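Local coordinates for homoserine O-acetyltransferase (Bacillus anthracis str. 'Ames Ancestor', PDB 3I1I), which probably transfers an acetyl group from acetyl-CoA to the hydroxyl of homoserine, a step towards methionine, using an alpha/beta-hydrolase fold, at residues K9-L14 with P26-Y31; N93-Q98 with W280-K285; E32-L37 with Y86-T91. All coordinates share one frame; numbering follows the deposited sequence.

Contact 1. Residues K9-L14 with P26-Y31; sequences KEKFIL and PVQMGY
With its CG between the backbone N and the carbonyl carbon (chi1 68°), Tyr-31 swings its ring across to Glu-10, whose CB is put under the ring by the strand pairing; chi1 of -45° sets Glu-10 CG beside its own backbone N and leads the carboxylate away. The two residues pair across the antiparallel beta hairpin of strands 10-18 and 24-34, on the margin of the mixed sheet of an alpha/beta-hydrolase fold. Glu-10 CB lies over one face of the ring, 3.6 Å from the Tyr-31 centroid, in a CH-pi contact, while the Tyr-31 hydroxyl is hydrogen-bonded to Glu-301 of the second subunit. On the same side of the sheet Phe-12 CB touches Tyr-31 CE2 at 4.0 Å, Leu-14 runs alongside Val-27, and helix 129-142 packs on Phe-12, Met-29 and Tyr-31. Paired backbone bonds join Glu-10 to Tyr-31, Phe-12 to Met-29 and Leu-14 to Val-27; the one from Glu-10 N to Tyr-31 O measures 2.8 Å. The reverse side bears Lys-11 and Gln-28. Lys-11 is held more strongly by His-170 of the second subunit, and Gln-28 NE2 bonds to Thr-106 O. The bond from Lys-11 NZ to Gln-28 OE1 is weak, at 3.3 Å.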
# COMPACT_ATOMS: atom_id res chain seq x y z
N LYS A 9 -3.02 2.78 -36.66
CA LYS A 9 -3.20 1.65 -35.79
C LYS A 9 -3.63 0.45 -36.61
O LYS A 9 -4.48 0.57 -37.48
CB LYS A 9 -4.25 1.96 -34.73
CG LYS A 9 -4.34 0.92 -33.60
CD LYS A 9 -3.34 1.17 -32.47
CE LYS A 9 -3.39 0.04 -31.43
NZ LYS A 9 -2.88 0.48 -30.11
N GLU A 10 -3.05 -0.71 -36.35
CA GLU A 10 -3.47 -1.96 -36.97
C GLU A 10 -3.94 -2.92 -35.89
O GLU A 10 -3.82 -2.66 -34.68
CB GLU A 10 -2.32 -2.63 -37.69
CG GLU A 10 -1.49 -1.73 -38.54
CD GLU A 10 -2.04 -1.53 -39.92
OE1 GLU A 10 -1.27 -0.94 -40.73
OE2 GLU A 10 -3.22 -1.92 -40.21
N LYS A 11 -4.44 -4.06 -36.35
CA LYS A 11 -5.02 -5.06 -35.48
C LYS A 11 -4.57 -6.45 -35.90
O LYS A 11 -4.63 -6.79 -37.07
CB LYS A 11 -6.54 -4.92 -35.57
CG LYS A 11 -7.34 -5.97 -34.86
CD LYS A 11 -8.84 -5.60 -34.87
CE LYS A 11 -9.73 -6.71 -34.30
NZ LYS A 11 -11.10 -6.29 -33.90
N PHE A 12 -4.12 -7.26 -34.95
CA PHE A 12 -3.79 -8.65 -35.19
C PHE A 12 -4.68 -9.53 -34.33
O PHE A 12 -4.88 -9.24 -33.15
CB PHE A 12 -2.33 -8.90 -34.85
CG PHE A 12 -1.89 -10.34 -35.00
CD1 PHE A 12 -1.85 -10.94 -36.25
CD2 PHE A 12 -1.51 -11.10 -33.89
CE1 PHE A 12 -1.45 -12.26 -36.40
CE2 PHE A 12 -1.07 -12.41 -34.02
CZ PHE A 12 -1.05 -13.00 -35.30
N ILE A 13 -5.21 -10.59 -34.92
CA ILE A 13 -6.15 -11.51 -34.27
C ILE A 13 -5.62 -12.92 -34.29
O ILE A 13 -4.97 -13.32 -35.24
CB ILE A 13 -7.49 -11.51 -35.03
CG1 ILE A 13 -8.41 -10.45 -34.44
CG2 ILE A 13 -8.17 -12.90 -35.06
CD1 ILE A 13 -8.55 -9.26 -35.32
N LEU A 14 -5.88 -13.66 -33.21
CA LEU A 14 -5.73 -15.11 -33.21
C LEU A 14 -7.06 -15.71 -32.77
O LEU A 14 -7.68 -15.26 -31.81
CB LEU A 14 -4.60 -15.57 -32.31
CG LEU A 14 -3.19 -15.15 -32.75
CD1 LEU A 14 -2.22 -15.28 -31.56
CD2 LEU A 14 -2.66 -15.98 -33.95
N PRO A 26 -9.73 -17.00 -27.83
CA PRO A 26 -9.39 -16.01 -28.86
C PRO A 26 -8.77 -14.73 -28.25
O PRO A 26 -9.21 -14.25 -27.20
CB PRO A 26 -10.75 -15.66 -29.52
CG PRO A 26 -11.70 -16.73 -29.11
CD PRO A 26 -11.18 -17.33 -27.83
N VAL A 27 -7.79 -14.18 -28.95
CA VAL A 27 -7.13 -12.95 -28.54
C VAL A 27 -6.96 -12.00 -29.73
O VAL A 27 -6.90 -12.44 -30.87
CB VAL A 27 -5.72 -13.26 -27.95
CG1 VAL A 27 -5.83 -14.20 -26.72
CG2 VAL A 27 -4.88 -13.87 -28.99
N GLN A 28 -6.87 -10.71 -29.44
CA GLN A 28 -6.51 -9.69 -30.42
C GLN A 28 -5.43 -8.81 -29.79
O GLN A 28 -5.27 -8.77 -28.58
CB GLN A 28 -7.70 -8.82 -30.78
CG GLN A 28 -8.40 -8.25 -29.54
CD GLN A 28 -9.55 -7.29 -29.84
OE1 GLN A 28 -10.06 -7.25 -30.95
NE2 GLN A 28 -9.93 -6.49 -28.83
N MSE A 29 -4.74 -8.05 -30.63
CA MSE A 29 -3.60 -7.29 -30.24
C MSE A 29 -3.42 -6.12 -31.19
O MSE A 29 -3.18 -6.30 -32.37
CB MSE A 29 -2.37 -8.19 -30.29
CG MSE A 29 -1.12 -7.57 -29.66
SE MSE A 29 0.42 -8.75 -29.92
CE MSE A 29 1.05 -8.85 -28.15
N GLY A 30 -3.50 -4.90 -30.68
CA GLY A 30 -3.25 -3.75 -31.54
C GLY A 30 -1.78 -3.62 -31.81
O GLY A 30 -0.99 -4.11 -31.05
N TYR A 31 -1.40 -2.98 -32.90
CA TYR A 31 0.01 -2.66 -33.10
C TYR A 31 0.15 -1.52 -34.07
O TYR A 31 -0.84 -1.07 -34.66
CB TYR A 31 0.81 -3.86 -33.61
CG TYR A 31 0.48 -4.31 -35.02
CD1 TYR A 31 1.27 -3.94 -36.08
CD2 TYR A 31 -0.58 -5.17 -35.28
CE1 TYR A 31 0.99 -4.36 -37.38
CE2 TYR A 31 -0.86 -5.63 -36.59
CZ TYR A 31 -0.08 -5.21 -37.63
OH TYR A 31 -0.33 -5.62 -38.93

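Contact 2. Residues N93-Q98 with W280-K285; sequences NLCNVQ and WMYTAK
A type II beta turn, Asn-93 to Asn-96, in the loop that follows strand 87-91 presses Cys-95 and, just beyond it, Val-97 against one flank of helix 277-289. Cys-95 SG rests on Tyr-282 CB at 3.7 Å and approaches the aromatic ring obliquely, its sulfur 5.0 Å from the Tyr-282 centroid. Two residues earlier on the helix, Val-97 CG1 sits 3.9 Å from Trp-280 CA and also faces the hydroxyl of Thr-283. That hydroxyl, placed beside the backbone N of Thr-283 (chi1 -56°), is bonded to Ser-279 O of the preceding helical turn. It also receives a hydrogen bond from a water, 2.8 Å from Thr-283 OG1, which gives a second one to Leu-94 O and thereby bridges loop and helix. At the end of the turn Asn-96 OD1 accepts from Gln-98 N at 3.0 Å in an Asx turn, while Asn-96 ND2 bonds to Ala-53 O. Behind the contact Trp-280 packs on helices 186-202 and 217-228 and meets the ring of Phe-51. The helix belongs to the long helical insertion between strands 174-178 and 309-313, so a core loop docks here beneath what is probably the lid of an alpha/beta hydrolase.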
# COMPACT_ATOMS: atom_id res chain seq x y z
N ASN A 93 0.02 -4.80 -25.10
CA ASN A 93 0.10 -5.96 -24.25
C ASN A 93 -1.29 -6.49 -23.88
O ASN A 93 -2.27 -5.72 -23.81
CB ASN A 93 0.87 -5.60 -22.98
CG ASN A 93 2.28 -5.23 -23.26
OD1 ASN A 93 2.83 -5.55 -24.31
ND2 ASN A 93 2.91 -4.55 -22.29
N LEU A 94 -1.38 -7.80 -23.66
CA LEU A 94 -2.58 -8.38 -23.00
C LEU A 94 -2.98 -7.61 -21.68
O LEU A 94 -2.11 -7.07 -20.98
CB LEU A 94 -2.31 -9.84 -22.61
CG LEU A 94 -2.37 -11.00 -23.61
CD1 LEU A 94 -1.78 -12.25 -22.93
CD2 LEU A 94 -3.84 -11.23 -24.06
N CYS A 95 -4.27 -7.59 -21.39
CA CYS A 95 -4.82 -6.87 -20.25
C CYS A 95 -4.34 -5.41 -20.15
O CYS A 95 -4.14 -4.89 -19.04
CB CYS A 95 -4.46 -7.59 -18.96
SG CYS A 95 -5.03 -9.28 -18.95
N ASN A 96 -4.19 -4.75 -21.31
CA ASN A 96 -3.74 -3.37 -21.31
C ASN A 96 -4.63 -2.60 -20.37
O ASN A 96 -5.85 -2.76 -20.41
CB ASN A 96 -3.79 -2.78 -22.71
CG ASN A 96 -3.11 -1.43 -22.78
OD1 ASN A 96 -3.68 -0.42 -22.38
ND2 ASN A 96 -1.88 -1.39 -23.31
N VAL A 97 -4.04 -1.78 -19.50
CA VAL A 97 -4.83 -1.12 -18.46
C VAL A 97 -5.67 0.03 -19.00
O VAL A 97 -6.76 0.31 -18.47
CB VAL A 97 -3.95 -0.62 -17.27
CG1 VAL A 97 -3.13 -1.77 -16.75
CG2 VAL A 97 -3.07 0.56 -17.69
N GLN A 98 -5.19 0.68 -20.05
CA GLN A 98 -5.89 1.81 -20.66
C GLN A 98 -6.97 1.31 -21.57
O GLN A 98 -7.01 1.69 -22.75
CB GLN A 98 -4.95 2.63 -21.51
CG GLN A 98 -3.89 3.32 -20.75
CD GLN A 98 -3.17 4.31 -21.63
OE1 GLN A 98 -3.82 5.14 -22.30
NE2 GLN A 98 -1.83 4.24 -21.64
N TRP A 280 -5.56 -3.79 -14.27
CA TRP A 280 -4.43 -3.41 -13.45
C TRP A 280 -3.98 -4.60 -12.62
O TRP A 280 -2.80 -4.87 -12.56
CB TRP A 280 -4.80 -2.23 -12.54
CG TRP A 280 -3.62 -1.68 -11.83
CD1 TRP A 280 -2.95 -2.23 -10.75
CD2 TRP A 280 -2.93 -0.50 -12.17
NE1 TRP A 280 -1.88 -1.44 -10.41
CE2 TRP A 280 -1.85 -0.36 -11.26
CE3 TRP A 280 -3.13 0.49 -13.15
CZ2 TRP A 280 -0.96 0.71 -11.31
CZ3 TRP A 280 -2.23 1.55 -13.21
CH2 TRP A 280 -1.17 1.66 -12.28
N MSE A 281 -4.91 -5.32 -12.00
CA MSE A 281 -4.54 -6.48 -11.20
C MSE A 281 -3.79 -7.53 -12.04
O MSE A 281 -2.75 -8.04 -11.58
CB MSE A 281 -5.75 -7.21 -10.58
CG MSE A 281 -6.59 -6.45 -9.58
SE MSE A 281 -7.99 -7.70 -8.87
CE MSE A 281 -7.19 -9.35 -9.22
N TYR A 282 -4.33 -7.90 -13.21
CA TYR A 282 -3.73 -8.97 -14.04
C TYR A 282 -2.32 -8.59 -14.48
O TYR A 282 -1.41 -9.44 -14.45
CB TYR A 282 -4.57 -9.29 -15.26
CG TYR A 282 -5.63 -10.31 -14.98
CD1 TYR A 282 -6.84 -9.94 -14.44
CD2 TYR A 282 -5.42 -11.67 -15.23
CE1 TYR A 282 -7.82 -10.87 -14.16
CE2 TYR A 282 -6.42 -12.60 -14.96
CZ TYR A 282 -7.60 -12.18 -14.42
OH TYR A 282 -8.61 -13.05 -14.12
N THR A 283 -2.14 -7.31 -14.81
CA THR A 283 -0.84 -6.80 -15.25
C THR A 283 0.11 -6.78 -14.04
O THR A 283 1.25 -7.22 -14.17
CB THR A 283 -0.98 -5.40 -15.87
OG1 THR A 283 -1.90 -5.49 -16.94
CG2 THR A 283 0.37 -4.88 -16.43
N ALA A 284 -0.37 -6.33 -12.87
CA ALA A 284 0.44 -6.43 -11.63
C ALA A 284 0.83 -7.90 -11.35
O ALA A 284 1.99 -8.19 -11.00
CB ALA A 284 -0.26 -5.79 -10.41
N LYS A 285 -0.11 -8.81 -11.57
CA LYS A 285 0.18 -10.24 -11.43
C LYS A 285 1.29 -10.72 -12.39
O LYS A 285 2.21 -11.45 -12.00
CB LYS A 285 -1.09 -11.05 -11.65
CG LYS A 285 -0.91 -12.57 -11.44
CD LYS A 285 -0.85 -12.99 -9.96
CE LYS A 285 -0.69 -14.51 -9.89
NZ LYS A 285 -1.12 -15.22 -8.64
O HOH W 1 -1.01 -4.97 -19.55

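Contact 3. Residues E32-L37 with Y86-T91; sequences ETYGTL and YFVICT
Strands 32-34 and 87-91 run antiparallel, their N-to-C directions 160° apart and their axes 4.7 Å from each other at closest approach. Glu-32 with Cys-90 and Tyr-34 with Val-88 are hydrogen-bonded pairs, each closed by two backbone bonds; Tyr-34 N reaches Val-88 O at 2.9 Å. Between them Thr-33 and Ile-89 form a non-hydrogen-bonded pair, where Thr-33 CA makes a CA-H...O contact of 3.1 Å with the same Val-88 O. At Gly-35, whose phi is positive, the chain leaves the strand and loops over Phe-87.

The side chains on the face of Glu-32, Tyr-34, Val-88 and Cys-90 combine packing with a polar cluster. Val-88 meets the Tyr-34 ring at its edge, with CG1 3.7 Å from Tyr-34 CD2. The tyrosine hydroxyl donates to Glu-32 OE2 at 2.7 Å, coming from above the carboxylate plane, and is itself bonded to Ala-58 N. Tyr-61 and Ser-55 at OE1 and His-56 at OE2 bring further bonds to this buried carboxylate, consistent with its being ionised.

Phe-87, with CG trans to its backbone N (chi1 179°), extends its ring beneath the loop. Leu-37 covers one face, its CB 4.1 Å from the Phe-87 centroid in a CH-pi contact, and its CD1 touches Phe-87 CD2. Gly-35 O approaches at the ring edge, and Thr-33 OG1 lies 3.6 Å from Phe-87 CE1. Ser-297 of the second subunit packs on both Leu-37 and Phe-87.

Within the sheet, strand 87-91 lies between strand 24-34 and the parallel strand 44-48, to which Phe-87 and Ile-89 are joined by backbone bonds, while helix 129-142 packs on Ile-89 and Thr-91.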
# COMPACT_ATOMS: atom_id res chain seq x y z
N GLU A 32 1.37 -1.04 -34.22
CA GLU A 32 1.62 0.04 -35.14
C GLU A 32 3.07 -0.04 -35.52
O GLU A 32 3.84 -0.63 -34.79
CB GLU A 32 1.22 1.38 -34.51
CG GLU A 32 2.15 1.89 -33.42
CD GLU A 32 1.54 3.01 -32.63
OE1 GLU A 32 0.48 2.74 -32.01
OE2 GLU A 32 2.12 4.15 -32.60
N THR A 33 3.43 0.53 -36.68
CA THR A 33 4.78 0.41 -37.24
C THR A 33 5.25 1.76 -37.74
O THR A 33 4.46 2.64 -38.04
CB THR A 33 4.85 -0.63 -38.42
OG1 THR A 33 4.29 -0.05 -39.62
CG2 THR A 33 4.12 -1.95 -38.08
N TYR A 34 6.56 1.93 -37.83
CA TYR A 34 7.17 3.14 -38.31
C TYR A 34 8.33 2.75 -39.23
O TYR A 34 8.96 1.71 -39.05
CB TYR A 34 7.70 4.00 -37.16
CG TYR A 34 6.92 3.94 -35.86
CD1 TYR A 34 5.73 4.63 -35.70
CD2 TYR A 34 7.40 3.21 -34.77
CE1 TYR A 34 5.00 4.58 -34.49
CE2 TYR A 34 6.69 3.17 -33.57
CZ TYR A 34 5.49 3.84 -33.43
OH TYR A 34 4.80 3.80 -32.23
N GLY A 35 8.63 3.60 -40.21
CA GLY A 35 9.67 3.26 -41.20
C GLY A 35 9.22 2.21 -42.22
O GLY A 35 8.04 1.89 -42.33
N THR A 36 10.20 1.66 -42.93
CA THR A 36 9.96 0.82 -44.07
C THR A 36 10.73 -0.49 -43.96
O THR A 36 11.94 -0.52 -43.74
CB THR A 36 10.43 1.55 -45.37
OG1 THR A 36 9.82 2.84 -45.40
CG2 THR A 36 10.04 0.81 -46.65
N LEU A 37 10.01 -1.59 -44.17
CA LEU A 37 10.62 -2.90 -44.17
C LEU A 37 11.52 -3.04 -45.41
O LEU A 37 11.10 -2.73 -46.49
CB LEU A 37 9.51 -3.92 -44.18
CG LEU A 37 9.80 -5.40 -43.91
CD1 LEU A 37 10.44 -5.59 -42.51
CD2 LEU A 37 8.49 -6.18 -44.10
N TYR A 86 15.39 1.66 -40.03
CA TYR A 86 14.77 0.49 -39.43
C TYR A 86 13.25 0.50 -39.59
O TYR A 86 12.60 1.55 -39.67
CB TYR A 86 15.14 0.41 -37.94
CG TYR A 86 16.61 0.17 -37.72
CD1 TYR A 86 17.17 -1.01 -38.11
CD2 TYR A 86 17.43 1.13 -37.12
CE1 TYR A 86 18.50 -1.26 -37.95
CE2 TYR A 86 18.79 0.88 -36.94
CZ TYR A 86 19.31 -0.32 -37.36
OH TYR A 86 20.65 -0.65 -37.22
N PHE A 87 12.68 -0.71 -39.63
CA PHE A 87 11.25 -0.87 -39.60
C PHE A 87 10.93 -1.20 -38.14
O PHE A 87 11.33 -2.25 -37.64
CB PHE A 87 10.86 -2.02 -40.52
CG PHE A 87 9.40 -2.29 -40.56
CD1 PHE A 87 8.52 -1.32 -41.02
CD2 PHE A 87 8.90 -3.49 -40.13
CE1 PHE A 87 7.18 -1.55 -41.06
CE2 PHE A 87 7.54 -3.74 -40.17
CZ PHE A 87 6.67 -2.77 -40.64
N VAL A 88 10.20 -0.32 -37.46
CA VAL A 88 9.98 -0.46 -36.02
C VAL A 88 8.55 -0.86 -35.74
O VAL A 88 7.64 -0.27 -36.30
CB VAL A 88 10.30 0.87 -35.30
CG1 VAL A 88 10.00 0.77 -33.78
CG2 VAL A 88 11.75 1.29 -35.57
N ILE A 89 8.35 -1.89 -34.89
CA ILE A 89 7.02 -2.36 -34.52
C ILE A 89 6.81 -2.26 -33.01
O ILE A 89 7.72 -2.46 -32.22
CB ILE A 89 6.81 -3.87 -34.88
CG1 ILE A 89 7.24 -4.15 -36.31
CG2 ILE A 89 5.33 -4.32 -34.59
CD1 ILE A 89 7.32 -5.67 -36.67
N CYS A 90 5.58 -1.97 -32.61
CA CYS A 90 5.21 -1.98 -31.21
C CYS A 90 3.78 -2.42 -31.10
O CYS A 90 2.96 -2.02 -31.90
CB CYS A 90 5.36 -0.57 -30.66
SG CYS A 90 5.16 -0.50 -28.86
N THR A 91 3.48 -3.20 -30.08
CA THR A 91 2.19 -3.85 -29.93
C THR A 91 1.56 -3.54 -28.56
O THR A 91 2.27 -3.23 -27.61
CB THR A 91 2.36 -5.40 -30.05
OG1 THR A 91 3.15 -5.88 -28.95
CG2 THR A 91 3.06 -5.80 -31.37

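In the fold
Contacts 1 and 3 share strand 24-34, which pairs with strand 10-18 in its first part and with strand 87-91 in its last; their centres are about 15 Å apart, and they touch where Tyr-31 CB meets Cys-90 O at 3.3 Å. Together they form the antiparallel margin of the mixed sheet, and both face the second subunit. Along the chain contact 1 closes first, then contact 3, then contact 2. Residues 93-98 follow one residue after the strand of contact 3, although the centres of contacts 2 and 3 are about 24 Å apart; those of contacts 1 and 2 are about 16 Å apart. The chain thus passes from the sheet margin to the buried junction with the helical insertion, whose Tyr-282 also packs on Val-254 of the third subunit.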